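PDB 5Z7R: short-chain-enoyl-CoA hydratase, which catalyses the reversible hydration of crotonyl-CoA and also accepts hexenoyl-CoA but no longer analogues, in butanoate metabolism. Local coordinates for residues 15-29 with 53-67. Numbering follows the deposited sequence.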
ATOM      1  N   ALA A  15      29.258   4.761  18.396  1.00 40.56           N
ATOM      2  CA  ALA A  15      30.177   5.184  17.378  1.00 38.34           C
ATOM      3  C   ALA A  15      29.794   6.541  16.872  1.00 38.24           C
ATOM      4  O   ALA A  15      28.629   6.785  16.564  1.00 46.11           O
ATOM      5  CB  ALA A  15      30.185   4.193  16.235  1.00 39.56           C
ATOM      6  N   VAL A  16      30.784   7.417  16.758  1.00 35.09           N
ATOM      7  CA  VAL A  16      30.609   8.716  16.183  1.00 32.12           C
ATOM      8  C   VAL A  16      31.210   8.699  14.795  1.00 31.94           C
ATOM      9  O   VAL A  16      32.351   8.288  14.596  1.00 38.86           O
ATOM     10  CB  VAL A  16      31.286   9.796  17.050  1.00 31.80           C
ATOM     11  CG1 VAL A  16      30.964  11.186  16.545  1.00 29.17           C
ATOM     12  CG2 VAL A  16      30.860   9.648  18.503  1.00 31.56           C
ATOM     13  N   VAL A  17      30.443   9.151  13.834  1.00 30.74           N
ATOM     14  CA  VAL A  17      30.885   9.156  12.473  1.00 29.12           C
ATOM     15  C   VAL A  17      30.849  10.596  12.119  1.00 30.33           C
ATOM     16  O   VAL A  17      29.851  11.267  12.360  1.00 35.15           O
ATOM     17  CB  VAL A  17      29.937   8.335  11.589  1.00 26.47           C
ATOM     18  CG1 VAL A  17      30.333   8.392  10.126  1.00 25.36           C
ATOM     19  CG2 VAL A  17      29.907   6.887  12.046  1.00 26.63           C
ATOM     20  N   THR A  18      31.939  11.090  11.568  1.00 31.35           N
ATOM     21  CA  THR A  18      32.057  12.511  11.290  1.00 33.37           C
ATOM     22  C   THR A  18      32.485  12.651   9.878  1.00 33.45           C
ATOM     23  O   THR A  18      33.535  12.131   9.496  1.00 39.05           O
ATOM     24  CB  THR A  18      33.131  13.217  12.170  1.00 31.40           C
ATOM     25  OG1 THR A  18      32.851  13.029  13.569  1.00 34.22           O
ATOM     26  CG2 THR A  18      33.161  14.649  11.873  1.00 29.91           C
ATOM     27  N   ILE A  19      31.699  13.352   9.090  1.00 33.99           N
ATOM     28  CA  ILE A  19      32.143  13.664   7.749  1.00 39.69           C
ATOM     29  C   ILE A  19      33.065  14.859   7.857  1.00 42.35           C
ATOM     30  O   ILE A  19      32.710  15.867   8.467  1.00 37.74           O
ATOM     31  CB  ILE A  19      30.990  13.961   6.801  1.00 40.86           C
ATOM     32  CG1 ILE A  19      30.257  12.653   6.502  1.00 43.26           C
ATOM     33  CG2 ILE A  19      31.525  14.585   5.518  1.00 41.90           C
ATOM     34  CD1 ILE A  19      28.783  12.830   6.274  1.00 43.77           C
ATOM     35  N   ASN A  20      34.235  14.726   7.230  1.00 46.54           N
ATOM     36  CA  ASN A  20      35.353  15.630   7.444  1.00 45.84           C
ATOM     37  C   ASN A  20      35.980  16.082   6.130  1.00 43.60           C
ATOM     38  O   ASN A  20      37.012  15.564   5.740  1.00 48.86           O
ATOM     39  CB  ASN A  20      36.364  14.909   8.339  1.00 47.05           C
ATOM     40  CG  ASN A  20      37.592  15.746   8.664  1.00 51.46           C
ATOM     41  OD1 ASN A  20      37.615  16.978   8.510  1.00 52.95           O
ATOM     42  ND2 ASN A  20      38.631  15.066   9.118  1.00 49.55           N
ATOM     43  N   ARG A  21      35.326  17.013   5.436  1.00 42.41           N
ATOM     44  CA  ARG A  21      35.920  17.727   4.290  1.00 42.13           C
ATOM     45  C   ARG A  21      35.795  19.216   4.548  1.00 42.81           C
ATOM     46  O   ARG A  21      35.046  19.905   3.851  1.00 37.43           O
ATOM     47  CB  ARG A  21      35.273  17.361   2.958  1.00 43.17           C
ATOM     48  CG  ARG A  21      35.566  15.940   2.469  1.00 42.06           C
ATOM     49  CD  ARG A  21      34.847  15.680   1.141  1.00 43.84           C
ATOM     50  NE  ARG A  21      35.234  16.604   0.057  1.00 45.12           N
ATOM     51  CZ  ARG A  21      34.475  16.934  -0.998  1.00 47.45           C
ATOM     52  NH1 ARG A  21      33.240  16.452  -1.131  1.00 48.66           N
ATOM     53  NH2 ARG A  21      34.942  17.771  -1.930  1.00 46.86           N
ATOM     54  N   PRO A  22      36.572  19.715   5.538  1.00 50.69           N
ATOM     55  CA  PRO A  22      36.467  21.059   6.117  1.00 54.42           C
ATOM     56  C   PRO A  22      36.436  22.141   5.076  1.00 54.74           C
ATOM     57  O   PRO A  22      35.616  23.054   5.170  1.00 52.11           O
ATOM     58  CB  PRO A  22      37.745  21.184   6.956  1.00 55.75           C
ATOM     59  CG  PRO A  22      38.052  19.785   7.366  1.00 56.96           C
ATOM     60  CD  PRO A  22      37.684  18.958   6.159  1.00 54.03           C
ATOM     61  N   LYS A  23      37.307  22.018   4.081  1.00 56.64           N
ATOM     62  CA  LYS A  23      37.391  23.001   3.014  1.00 56.85           C
ATOM     63  C   LYS A  23      36.230  22.895   2.030  1.00 52.70           C
ATOM     64  O   LYS A  23      35.897  23.875   1.360  1.00 52.97           O
ATOM     65  CB  LYS A  23      38.735  22.869   2.308  1.00 62.94           C
ATOM     66  CG  LYS A  23      39.893  23.245   3.233  1.00 70.41           C
ATOM     67  CD  LYS A  23      41.248  22.742   2.749  1.00 75.03           C
ATOM     68  CE  LYS A  23      42.266  22.747   3.886  1.00 79.86           C
ATOM     69  NZ  LYS A  23      43.423  21.868   3.566  1.00 83.27           N
ATOM     70  N   ALA A  24      35.610  21.717   1.944  1.00 48.42           N
ATOM     71  CA  ALA A  24      34.461  21.522   1.060  1.00 46.55           C
ATOM     72  C   ALA A  24      33.132  21.668   1.811  1.00 45.81           C
ATOM     73  O   ALA A  24      32.068  21.422   1.246  1.00 42.55           O
ATOM     74  CB  ALA A  24      34.537  20.167   0.375  1.00 44.51           C
ATOM     75  N   LEU A  25      33.192  22.070   3.076  1.00 43.33           N
ATOM     76  CA  LEU A  25      31.997  22.251   3.866  1.00 45.46           C
ATOM     77  C   LEU A  25      31.339  20.895   4.101  1.00 44.41           C
ATOM     78  O   LEU A  25      30.115  20.789   4.131  1.00 40.03           O
ATOM     79  CB  LEU A  25      31.013  23.220   3.174  1.00 45.82           C
ATOM     80  CG  LEU A  25      31.549  24.636   3.015  1.00 49.66           C
ATOM     81  CD1 LEU A  25      30.785  25.406   1.942  1.00 52.16           C
ATOM     82  CD2 LEU A  25      31.535  25.383   4.356  1.00 49.11           C
ATOM     83  N   ASN A  26      32.175  19.871   4.268  1.00 43.79           N
ATOM     84  CA  ASN A  26      31.740  18.487   4.382  1.00 42.50           C
ATOM     85  C   ASN A  26      30.811  17.946   3.277  1.00 44.68           C
ATOM     86  O   ASN A  26      30.041  16.985   3.522  1.00 37.58           O
ATOM     87  CB  ASN A  26      31.102  18.297   5.735  1.00 45.09           C
ATOM     88  CG  ASN A  26      32.058  18.593   6.842  1.00 44.31           C
ATOM     89  OD1 ASN A  26      33.123  17.989   6.906  1.00 47.68           O
ATOM     90  ND2 ASN A  26      31.693  19.513   7.726  1.00 41.13           N
ATOM     91  N   ALA A  27      30.918  18.514   2.067  1.00 44.77           N
ATOM     92  CA  ALA A  27      30.067  18.085   0.938  1.00 48.08           C
ATOM     93  C   ALA A  27      30.276  16.626   0.549  1.00 47.28           C
ATOM     94  O   ALA A  27      31.344  16.024   0.797  1.00 43.88           O
ATOM     95  CB  ALA A  27      30.245  18.970  -0.280  1.00 47.79           C
ATOM     96  N   LEU A  28      29.220  16.066  -0.036  1.00 47.16           N
ATOM     97  CA  LEU A  28      29.210  14.673  -0.463  1.00 49.71           C
ATOM     98  C   LEU A  28      29.627  14.547  -1.911  1.00 48.85           C
ATOM     99  O   LEU A  28      29.115  15.249  -2.780  1.00 51.63           O
ATOM    100  CB  LEU A  28      27.818  14.088  -0.329  1.00 50.03           C
ATOM    101  CG  LEU A  28      27.209  14.185   1.054  1.00 48.03           C
ATOM    102  CD1 LEU A  28      25.735  13.834   0.981  1.00 48.67           C
ATOM    103  CD2 LEU A  28      27.961  13.275   2.016  1.00 51.14           C
ATOM    104  N   ASN A  29      30.571  13.653  -2.153  1.00 47.17           N
ATOM    105  CA  ASN A  29      30.921  13.231  -3.501  1.00 45.83           C
ATOM    106  C   ASN A  29      30.964  11.723  -3.468  1.00 42.55           C
ATOM    107  O   ASN A  29      30.764  11.129  -2.387  1.00 39.06           O
ATOM    108  CB  ASN A  29      32.264  13.823  -3.919  1.00 45.24           C
ATOM    109  CG  ASN A  29      33.379  13.516  -2.926  1.00 46.04           C
ATOM    110  OD1 ASN A  29      33.298  12.574  -2.121  1.00 45.61           O
ATOM    111  ND2 ASN A  29      34.425  14.320  -2.977  1.00 43.34           N
ATOM    112  N   ILE A  53      26.213   8.282  16.101  1.00 29.35           N
ATOM    113  CA  ILE A  53      26.015   9.682  15.989  1.00 30.34           C
ATOM    114  C   ILE A  53      26.724  10.100  14.740  1.00 31.13           C
ATOM    115  O   ILE A  53      27.878   9.793  14.526  1.00 34.17           O
ATOM    116  CB  ILE A  53      26.643  10.445  17.162  1.00 34.13           C
ATOM    117  CG1 ILE A  53      26.073   9.940  18.490  1.00 37.28           C
ATOM    118  CG2 ILE A  53      26.445  11.957  17.017  1.00 33.08           C
ATOM    119  CD1 ILE A  53      26.716  10.615  19.683  1.00 39.50           C
ATOM    120  N   LEU A  54      26.022  10.849  13.931  1.00 32.04           N
ATOM    121  CA  LEU A  54      26.558  11.310  12.713  1.00 30.76           C
ATOM    122  C   LEU A  54      26.680  12.749  12.875  1.00 32.38           C
ATOM    123  O   LEU A  54      25.707  13.408  13.223  1.00 37.91           O
ATOM    124  CB  LEU A  54      25.577  11.053  11.576  1.00 29.67           C
ATOM    125  CG  LEU A  54      25.976  11.576  10.207  1.00 29.82           C
ATOM    126  CD1 LEU A  54      27.304  10.964   9.769  1.00 29.70           C
ATOM    127  CD2 LEU A  54      24.851  11.289   9.207  1.00 31.37           C
ATOM    128  N   THR A  55      27.836  13.278  12.555  1.00 32.49           N
ATOM    129  CA  THR A  55      27.934  14.722  12.444  1.00 35.94           C
ATOM    130  C   THR A  55      28.945  15.102  11.394  1.00 36.76           C
ATOM    131  O   THR A  55      29.575  14.245  10.795  1.00 33.59           O
ATOM    132  CB  THR A  55      28.334  15.347  13.793  1.00 37.37           C
ATOM    133  OG1 THR A  55      28.089  16.754  13.739  1.00 38.02           O
ATOM    134  CG2 THR A  55      29.826  15.025  14.117  1.00 35.59           C
ATOM    135  N   GLY A  56      29.031  16.398  11.156  1.00 38.18           N
ATOM    136  CA  GLY A  56      30.068  16.994  10.324  1.00 41.65           C
ATOM    137  C   GLY A  56      31.203  17.555  11.176  1.00 42.67           C
ATOM    138  O   GLY A  56      31.171  17.464  12.401  1.00 40.74           O
ATOM    139  N   ALA A  57      32.202  18.128  10.517  1.00 43.95           N
ATOM    140  CA  ALA A  57      33.397  18.653  11.179  1.00 43.30           C
ATOM    141  C   ALA A  57      33.462  20.173  11.128  1.00 40.56           C
ATOM    142  O   ALA A  57      32.981  20.828  10.179  1.00 35.32           O
ATOM    143  CB  ALA A  57      34.652  18.066  10.564  1.00 44.13           C
ATOM    144  N   GLY A  58      34.085  20.723  12.166  1.00 38.69           N
ATOM    145  CA  GLY A  58      34.168  22.158  12.299  1.00 38.80           C
ATOM    146  C   GLY A  58      32.836  22.670  12.773  1.00 39.96           C
ATOM    147  O   GLY A  58      31.940  21.885  13.204  1.00 35.42           O
ATOM    148  N   GLU A  59      32.717  23.986  12.678  1.00 40.13           N
ATOM    149  CA  GLU A  59      31.614  24.729  13.267  1.00 45.19           C
ATOM    150  C   GLU A  59      30.794  25.434  12.211  1.00 44.83           C
ATOM    151  O   GLU A  59      29.850  26.133  12.554  1.00 50.15           O
ATOM    152  CB  GLU A  59      32.126  25.796  14.288  1.00 46.43           C
ATOM    153  CG  GLU A  59      33.182  25.313  15.281  1.00 46.91           C
ATOM    154  CD  GLU A  59      32.678  24.222  16.215  1.00 49.73           C
ATOM    155  OE1 GLU A  59      31.535  24.386  16.718  1.00 51.83           O
ATOM    156  OE2 GLU A  59      33.422  23.220  16.453  1.00 45.33           O
ATOM    157  N   LYS A  60      31.139  25.312  10.935  1.00 45.51           N
ATOM    158  CA  LYS A  60      30.289  25.916   9.937  1.00 43.12           C
ATOM    159  C   LYS A  60      29.268  24.911   9.340  1.00 43.61           C
ATOM    160  O   LYS A  60      28.117  25.296   9.043  1.00 41.31           O
ATOM    161  CB  LYS A  60      31.110  26.593   8.847  1.00 48.59           C
ATOM    162  CG  LYS A  60      30.289  27.651   8.104  1.00 58.33           C
ATOM    163  CD  LYS A  60      31.104  28.608   7.228  1.00 63.53           C
ATOM    164  CE  LYS A  60      30.334  29.919   7.001  1.00 64.74           C
ATOM    165  NZ  LYS A  60      30.717  30.623   5.745  1.00 63.85           N
ATOM    166  N   SER A  61      29.661  23.645   9.163  1.00 40.89           N
ATOM    167  CA  SER A  61      28.857  22.706   8.324  1.00 41.94           C
ATOM    168  C   SER A  61      28.617  21.345   8.884  1.00 38.18           C
ATOM    169  O   SER A  61      29.528  20.704   9.427  1.00 33.86           O
ATOM    170  CB  SER A  61      29.467  22.489   6.934  1.00 41.94           C
ATOM    171  OG  SER A  61      28.730  23.164   5.933  1.00 44.60           O
ATOM    172  N   PHE A  62      27.378  20.898   8.699  1.00 38.38           N
ATOM    173  CA  PHE A  62      27.051  19.493   8.825  1.00 35.71           C
ATOM    174  C   PHE A  62      27.518  18.819   7.522  1.00 35.89           C
ATOM    175  O   PHE A  62      28.525  18.133   7.519  1.00 38.17           O
ATOM    176  CB  PHE A  62      25.555  19.306   9.099  1.00 34.17           C
ATOM    177  CG  PHE A  62      25.120  17.875   9.122  1.00 30.78           C
ATOM    178  CD1 PHE A  62      25.500  17.036  10.159  1.00 31.08           C
ATOM    179  CD2 PHE A  62      24.349  17.363   8.092  1.00 29.30           C
ATOM    180  CE1 PHE A  62      25.106  15.717  10.166  1.00 32.28           C
ATOM    181  CE2 PHE A  62      23.962  16.056   8.088  1.00 28.93           C
ATOM    182  CZ  PHE A  62      24.322  15.237   9.131  1.00 31.33           C
ATOM    183  N   VAL A  63      26.721  18.963   6.488  1.00 34.07           N
ATOM    184  CA  VAL A  63      27.099  18.605   5.157  1.00 31.48           C
ATOM    185  C   VAL A  63      26.483  19.655   4.256  1.00 31.05           C
ATOM    186  O   VAL A  63      25.289  19.788   4.202  1.00 29.81           O
ATOM    187  CB  VAL A  63      26.594  17.187   4.834  1.00 32.51           C
ATOM    188  CG1 VAL A  63      26.770  16.838   3.385  1.00 31.59           C
ATOM    189  CG2 VAL A  63      27.249  16.155   5.718  1.00 31.43           C
ATOM    190  N   ALA A  64      27.298  20.414   3.562  1.00 32.84           N
ATOM    191  CA  ALA A  64      26.789  21.374   2.612  1.00 40.26           C
ATOM    192  C   ALA A  64      26.712  20.814   1.204  1.00 41.53           C
ATOM    193  O   ALA A  64      27.600  21.017   0.409  1.00 44.00           O
ATOM    194  CB  ALA A  64      27.610  22.640   2.644  1.00 43.25           C
ATOM    195  N   GLY A  65      25.648  20.118   0.885  1.00 42.24           N
ATOM    196  CA  GLY A  65      25.424  19.673  -0.470  1.00 41.99           C
ATOM    197  C   GLY A  65      26.245  18.528  -1.022  1.00 41.43           C
ATOM    198  O   GLY A  65      26.840  17.761  -0.300  1.00 38.49           O
ATOM    199  N   ALA A  66      26.248  18.431  -2.339  1.00 42.90           N
ATOM    200  CA  ALA A  66      27.055  17.442  -3.022  1.00 47.20           C
ATOM    201  C   ALA A  66      27.827  18.132  -4.136  1.00 46.37           C
ATOM    202  O   ALA A  66      27.407  19.194  -4.623  1.00 48.46           O
ATOM    203  CB  ALA A  66      26.186  16.285  -3.546  1.00 46.57           C
ATOM    204  N   ASP A  67      28.959  17.532  -4.502  1.00 45.63           N
ATOM    205  CA  ASP A  67      29.851  18.048  -5.549  1.00 44.87           C
ATOM    206  C   ASP A  67      29.146  18.109  -6.914  1.00 43.25           C
ATOM    207  O   ASP A  67      28.826  17.088  -7.530  1.00 42.81           O
ATOM    208  CB  ASP A  67      31.107  17.171  -5.626  1.00 46.81           C
ATOM    209  CG  ASP A  67      32.345  17.939  -6.017  1.00 50.93           C
ATOM    210  OD1 ASP A  67      32.267  18.703  -7.006  1.00 53.43           O
ATOM    211  OD2 ASP A  67      33.398  17.759  -5.343  1.00 49.99           O
TER
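Asn26 reaches across to residues 57-62. CB sits 3.1 Å from Phe62 O. With CG anti to the carbonyl carbon (chi1 -60°), the amide is carried alongside Ala57 N. OD1 turns back to its own segment and accepts Arg21 N at 2.8 Å, the donor tilted from the carbonyl plane. ND2 gives a hydrogen bond to Ala57 O (3.1 Å); that oxygen lies in the amide plane, and the N-H meets one of its lone pairs. A second, weak bond from ND2, bent to 124° at hydrogen, goes to Ser61 O. Bonds at both ends therefore fix the amide's flip.

Before this junction, strands 15-19 and 53-56 run parallel, 23° between their axes, in the beta-alpha-beta unit completed by helix 30-45. Val17 N to Ile53 O (2.7 Å) and Thr55 N to Val17 O are both nearly straight. Ile19 CD1 meets Val63 CG2 at 3.7 Å, while Val63 CG1 packs on Leu28 CG, both pairs crossing at about a right angle. Further on, Leu25 O accepts Ala64 N, and Leu28 pairs its N with Gly65 O (2.9 Å) and its O with Asp67 N. Arg21 NH2 and Asp67 OD2 form a long salt bridge with their planes nearly coplanar.

The Leu28 side chain lies about 7 Å from that of Glu114, and Gly65 about 7 Å from the Glu134 side chain, the pair inferred by similarity to be catalytic. A buried amide bonded at both ends ties 21-26 to 57-61, which probably helps set the backbones of Leu28 and Gly65 near the likely active site of this crotonase fold.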